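Local coordinates for protein 3-carboxy-cis,cis-muconate cycloisomerase (PDB 1Q5N) that belongs to the fumarase/aspartase-type superfamily of largely helical enzymes and assembles as a tetramer, at residues T109-L114 with G232-I237; I113-C118 with V193-G198. All blocks are in the same frame, centred on the assembly; numbering follows the deposited sequence.

Interaction 1. Residues T109-L114 with G232-I237; sequences TSQDIL and GERDRI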
loop_
_atom_site.group_PDB
_atom_site.type_symbol
_atom_site.label_atom_id
_atom_site.label_comp_id
_atom_site.label_asym_id
_atom_site.label_seq_id
_atom_site.Cartn_x
_atom_site.Cartn_y
_atom_site.Cartn_z
ATOM N N THR A 109 11.490 15.308 26.866
ATOM C CA THR A 109 10.175 14.684 26.883
ATOM C C THR A 109 10.436 13.308 26.266
ATOM O O THR A 109 11.501 13.098 25.669
ATOM C CB THR A 109 9.168 15.439 26.044
ATOM O OG1 THR A 109 7.929 14.758 26.161
ATOM C CG2 THR A 109 9.553 15.428 24.573
ATOM N N SER A 110 9.483 12.385 26.407
ATOM C CA SER A 110 9.622 11.017 25.868
ATOM C C SER A 110 10.076 10.924 24.420
ATOM O O SER A 110 10.978 10.144 24.089
ATOM C CB SER A 110 8.307 10.269 25.964
ATOM O OG SER A 110 7.923 10.193 27.310
ATOM N N GLN A 111 9.438 11.712 23.558
ATOM C CA GLN A 111 9.776 11.671 22.149
ATOM C C GLN A 111 11.251 12.109 21.861
ATOM O O GLN A 111 11.849 11.646 20.884
ATOM C CB GLN A 111 8.748 12.498 21.322
ATOM C CG GLN A 111 9.002 12.354 19.817
ATOM C CD GLN A 111 7.883 12.852 18.908
ATOM O OE1 GLN A 111 6.874 13.440 19.376
ATOM N NE2 GLN A 111 8.070 12.646 17.573
ATOM N N ASP A 112 11.833 12.985 22.678
ATOM C CA ASP A 112 13.217 13.373 22.423
ATOM C C ASP A 112 14.109 12.125 22.528
ATOM O O ASP A 112 14.938 11.870 21.667
ATOM C CB ASP A 112 13.723 14.395 23.443
ATOM C CG ASP A 112 12.941 15.693 23.416
ATOM O OD1 ASP A 112 12.568 16.152 22.305
ATOM O OD2 ASP A 112 12.706 16.262 24.517
ATOM N N ILE A 113 13.925 11.346 23.588
ATOM C CA ILE A 113 14.745 10.175 23.799
ATOM C C ILE A 113 14.435 9.068 22.748
ATOM O O ILE A 113 15.330 8.403 22.256
ATOM C CB ILE A 113 14.503 9.617 25.230
ATOM C CG1 ILE A 113 14.821 10.686 26.277
ATOM C CG2 ILE A 113 15.321 8.354 25.450
ATOM C CD1 ILE A 113 16.193 11.328 26.159
ATOM N N LEU A 114 13.161 8.873 22.426
ATOM C CA LEU A 114 12.771 7.855 21.451
ATOM C C LEU A 114 13.268 8.208 20.045
ATOM O O LEU A 114 13.862 7.353 19.393
ATOM C CB LEU A 114 11.246 7.667 21.481
ATOM C CG LEU A 114 10.812 7.043 22.831
ATOM C CD1 LEU A 114 9.337 7.104 22.969
ATOM C CD2 LEU A 114 11.286 5.597 22.952
ATOM N N GLY A 232 6.757 16.668 15.137
ATOM C CA GLY A 232 5.644 16.476 14.225
ATOM C C GLY A 232 5.956 16.461 12.748
ATOM O O GLY A 232 5.094 16.048 11.993
ATOM N N GLU A 233 7.163 16.887 12.333
ATOM C CA GLU A 233 7.532 16.941 10.909
ATOM C C GLU A 233 8.435 15.714 10.674
ATOM O O GLU A 233 9.577 15.645 11.159
ATOM C CB GLU A 233 8.246 18.278 10.617
ATOM C CG GLU A 233 7.321 19.545 10.741
ATOM C CD GLU A 233 6.757 19.742 12.174
ATOM O OE1 GLU A 233 7.558 19.767 13.141
ATOM O OE2 GLU A 233 5.512 19.853 12.337
ATOM N N ARG A 234 7.951 14.755 9.903
ATOM C CA ARG A 234 8.703 13.507 9.812
ATOM C C ARG A 234 9.395 13.143 8.516
ATOM O O ARG A 234 9.745 11.973 8.308
ATOM C CB ARG A 234 7.764 12.335 10.226
ATOM C CG ARG A 234 6.838 12.641 11.403
ATOM C CD ARG A 234 7.627 12.851 12.707
ATOM N NE ARG A 234 8.212 11.594 13.216
ATOM C CZ ARG A 234 9.135 11.539 14.183
ATOM N NH1 ARG A 234 9.601 12.660 14.750
ATOM N NH2 ARG A 234 9.587 10.375 14.612
ATOM N N ASP A 235 9.573 14.120 7.641
ATOM C CA ASP A 235 10.225 13.879 6.366
ATOM C C ASP A 235 11.586 13.179 6.521
ATOM O O ASP A 235 11.938 12.363 5.694
ATOM C CB ASP A 235 10.392 15.211 5.631
ATOM C CG ASP A 235 11.136 16.220 6.475
ATOM O OD1 ASP A 235 10.573 16.695 7.515
ATOM O OD2 ASP A 235 12.296 16.490 6.117
ATOM N N ARG A 236 12.342 13.437 7.582
ATOM C CA ARG A 236 13.635 12.760 7.704
ATOM C C ARG A 236 13.545 11.212 7.847
ATOM O O ARG A 236 14.411 10.469 7.325
ATOM C CB ARG A 236 14.441 13.334 8.878
ATOM C CG ARG A 236 15.027 14.696 8.606
ATOM C CD ARG A 236 15.501 15.340 9.936
ATOM N NE ARG A 236 15.992 16.714 9.759
ATOM C CZ ARG A 236 15.308 17.819 10.057
ATOM N NH1 ARG A 236 14.078 17.746 10.564
ATOM N NH2 ARG A 236 15.867 19.000 9.845
ATOM N N ILE A 237 12.505 10.744 8.541
ATOM C CA ILE A 237 12.284 9.325 8.745
ATOM C C ILE A 237 11.877 8.674 7.399
ATOM O O ILE A 237 12.421 7.615 6.994
ATOM C CB ILE A 237 11.138 9.083 9.776
ATOM C CG1 ILE A 237 11.526 9.656 11.158
ATOM C CG2 ILE A 237 10.815 7.592 9.889
ATOM C CD1 ILE A 237 12.812 9.108 11.737
#
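Gln111 and Arg234 bridge two well-separated backbones: the closest alpha carbons, CA of Gln111 and CA of Gly232, are 10.1 Å apart, so the contact is carried entirely by these two long side chains. They come from opposite directions. With CG anti to its backbone N (chi1 -174°) and the rest of the chain extended, Gln111 brings NE2 over one face of the Arg234 guanidinium, whose own chain is bent at chi2 and chi3. The amide and guanidinium planes stand 65° apart. NE2 of Gln111 and NH1 of Arg234 approach to 3.2 Å, but both are donors and do not bond to each other. What holds them close is a shared acceptor, Asp115 OD2, which bonds the amide and forms a salt bridge with the guanidinium. Each nitrogen also reaches a backbone carbonyl, that of His231 for NE2 and that of Trp230 for NH1. The remaining polar atoms have partners too: OE1 of Gln111 accepts from Arg319 NE, and Arg234 NH2 forms a salt bridge with Glu327, while Trp324 packs against both side chains. At the helix start, Thr109 N donates to Asp112 OD2 at 2.8 Å, meeting the carboxylate from above, 38° out of its plane. The acids flanking Arg234 turn to the second subunit, Glu233 to its Arg172 and Asp235 to its Arg179 and Arg183. This buried polar network joins the beginnings of helices 110-146 and 235-261, two long helices of the central bundle characteristic of the fumarase/aspartase superfamily.

Interaction 2. Residues I113-C118 with V193-G198; sequences ILDTAC and VAQLGG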
loop_
_atom_site.group_PDB
_atom_site.type_symbol
_atom_site.label_atom_id
_atom_site.label_comp_id
_atom_site.label_asym_id
_atom_site.label_seq_id
_atom_site.Cartn_x
_atom_site.Cartn_y
_atom_site.Cartn_z
ATOM N N ILE A 113 13.925 11.346 23.588
ATOM C CA ILE A 113 14.745 10.175 23.799
ATOM C C ILE A 113 14.435 9.068 22.748
ATOM O O ILE A 113 15.330 8.403 22.256
ATOM C CB ILE A 113 14.503 9.617 25.230
ATOM C CG1 ILE A 113 14.821 10.686 26.277
ATOM C CG2 ILE A 113 15.321 8.354 25.450
ATOM C CD1 ILE A 113 16.193 11.328 26.159
ATOM N N LEU A 114 13.161 8.873 22.426
ATOM C CA LEU A 114 12.771 7.855 21.451
ATOM C C LEU A 114 13.268 8.208 20.045
ATOM O O LEU A 114 13.862 7.353 19.393
ATOM C CB LEU A 114 11.246 7.667 21.481
ATOM C CG LEU A 114 10.812 7.043 22.831
ATOM C CD1 LEU A 114 9.337 7.104 22.969
ATOM C CD2 LEU A 114 11.286 5.597 22.952
ATOM N N ASP A 115 13.058 9.454 19.589
ATOM C CA ASP A 115 13.540 9.850 18.260
ATOM C C ASP A 115 15.084 9.856 18.180
ATOM O O ASP A 115 15.672 9.509 17.127
ATOM C CB ASP A 115 13.062 11.250 17.861
ATOM C CG ASP A 115 11.620 11.286 17.432
ATOM O OD1 ASP A 115 10.969 10.216 17.341
ATOM O OD2 ASP A 115 11.144 12.410 17.187
ATOM N N THR A 116 15.748 10.245 19.278
ATOM C CA THR A 116 17.197 10.257 19.258
ATOM C C THR A 116 17.712 8.804 19.199
ATOM O O THR A 116 18.618 8.498 18.437
ATOM C CB THR A 116 17.815 11.045 20.494
ATOM O OG1 THR A 116 17.513 12.448 20.379
ATOM C CG2 THR A 116 19.333 10.840 20.536
ATOM N N ALA A 117 17.118 7.908 19.980
ATOM C CA ALA A 117 17.585 6.513 19.930
ATOM C C ALA A 117 17.288 5.958 18.504
ATOM O O ALA A 117 18.084 5.186 17.940
ATOM C CB ALA A 117 16.896 5.657 20.999
ATOM N N CYS A 118 16.153 6.350 17.925
ATOM C CA CYS A 118 15.843 5.902 16.574
ATOM C C CYS A 118 16.940 6.364 15.585
ATOM O O CYS A 118 17.426 5.558 14.783
ATOM C CB CYS A 118 14.480 6.440 16.121
ATOM S SG CYS A 118 14.030 5.956 14.423
ATOM N N VAL A 193 20.227 13.754 12.610
ATOM C CA VAL A 193 20.228 14.898 13.497
ATOM C C VAL A 193 19.608 14.481 14.809
ATOM O O VAL A 193 18.850 13.526 14.850
ATOM C CB VAL A 193 19.417 16.051 12.896
ATOM C CG1 VAL A 193 20.080 16.533 11.642
ATOM C CG2 VAL A 193 17.980 15.572 12.576
ATOM N N ALA A 194 19.924 15.213 15.878
ATOM C CA ALA A 194 19.408 14.921 17.219
ATOM C C ALA A 194 17.973 15.434 17.409
ATOM O O ALA A 194 17.504 16.272 16.649
ATOM C CB ALA A 194 20.318 15.573 18.275
ATOM N N GLN A 195 17.278 14.917 18.410
ATOM C CA GLN A 195 15.936 15.432 18.707
ATOM C C GLN A 195 15.919 15.868 20.180
ATOM O O GLN A 195 16.094 15.030 21.081
ATOM C CB GLN A 195 14.834 14.353 18.541
ATOM C CG GLN A 195 13.420 14.884 18.785
ATOM C CD GLN A 195 12.816 15.617 17.559
ATOM O OE1 GLN A 195 13.036 16.811 17.348
ATOM N NE2 GLN A 195 12.048 14.882 16.747
ATOM N N LEU A 196 15.743 17.152 20.439
ATOM C CA LEU A 196 15.625 17.598 21.843
ATOM C C LEU A 196 14.789 18.890 21.847
ATOM O O LEU A 196 15.269 19.978 21.496
ATOM C CB LEU A 196 16.996 17.841 22.482
ATOM C CG LEU A 196 16.903 18.288 23.959
ATOM C CD1 LEU A 196 16.378 17.147 24.813
ATOM C CD2 LEU A 196 18.285 18.711 24.484
ATOM N N GLY A 197 13.532 18.760 22.242
ATOM C CA GLY A 197 12.646 19.908 22.228
ATOM C C GLY A 197 11.688 19.943 23.412
ATOM O O GLY A 197 10.969 20.903 23.567
ATOM N N GLY A 198 11.676 18.924 24.259
ATOM C CA GLY A 198 10.751 18.972 25.375
ATOM C C GLY A 198 9.292 18.785 24.970
ATOM O O GLY A 198 8.965 18.672 23.768
#
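Gln195 is gripped at both ends by neighbours on one helix, its amide by Asp115 and its backbone by Thr116. The Asp115 and Gln195 side chains lie side by side and point the same way, with their CB atoms 3.6 Å apart. Leaving the backbone with CG anti to N, the glutamine then bends at chi2 (81°), which turns its amide alongside the carboxylate. Gln195 NE2 donates to Asp115 OD2 at 2.7 Å with an N-H...O angle of 163°; the bond meets the anti lone pair of OD2, on the side away from OD1, and lies close to the Gln195 amide plane. The other amide atom, OE1, accepts from Trp230 N, which fixes which way round the group sits. The loop backbone is held too: Gln195 N donates to Thr116 OG1 at 3.2 Å, with an angle of 153°. That hydroxyl's strongest partner is Asp112 O, in its own helix, and it also bonds Tyr217 OH from helix 210-221. Asp115 OD2 is buried yet surrounded by donors, the Gln195 amide being a third on an oxygen that already has two; this neutral group adds directional bonding to a site whose charge Arg234 probably balances.

In the fold
Interactions 1 and 2 sit with their centres about 6 Å apart, on successive turns at the start of helix 110-146, and share Ile113 and Leu114. Along the chain the helix comes first, then the irregular loop 193-198 after helix 166-191, and last 232-237, leading into helix 235-261. Asp112 ties the contacts together directly: its OD1 probably bonds Gly197 N (2.8 Å) and its OD2 Gly198 N (2.9 Å). Thr109 packs on Gly198 as well. One helix beginning thus gathers two later pieces of the chain into a single buried polar cluster at one end of the long bundle, all inside the lyase family region.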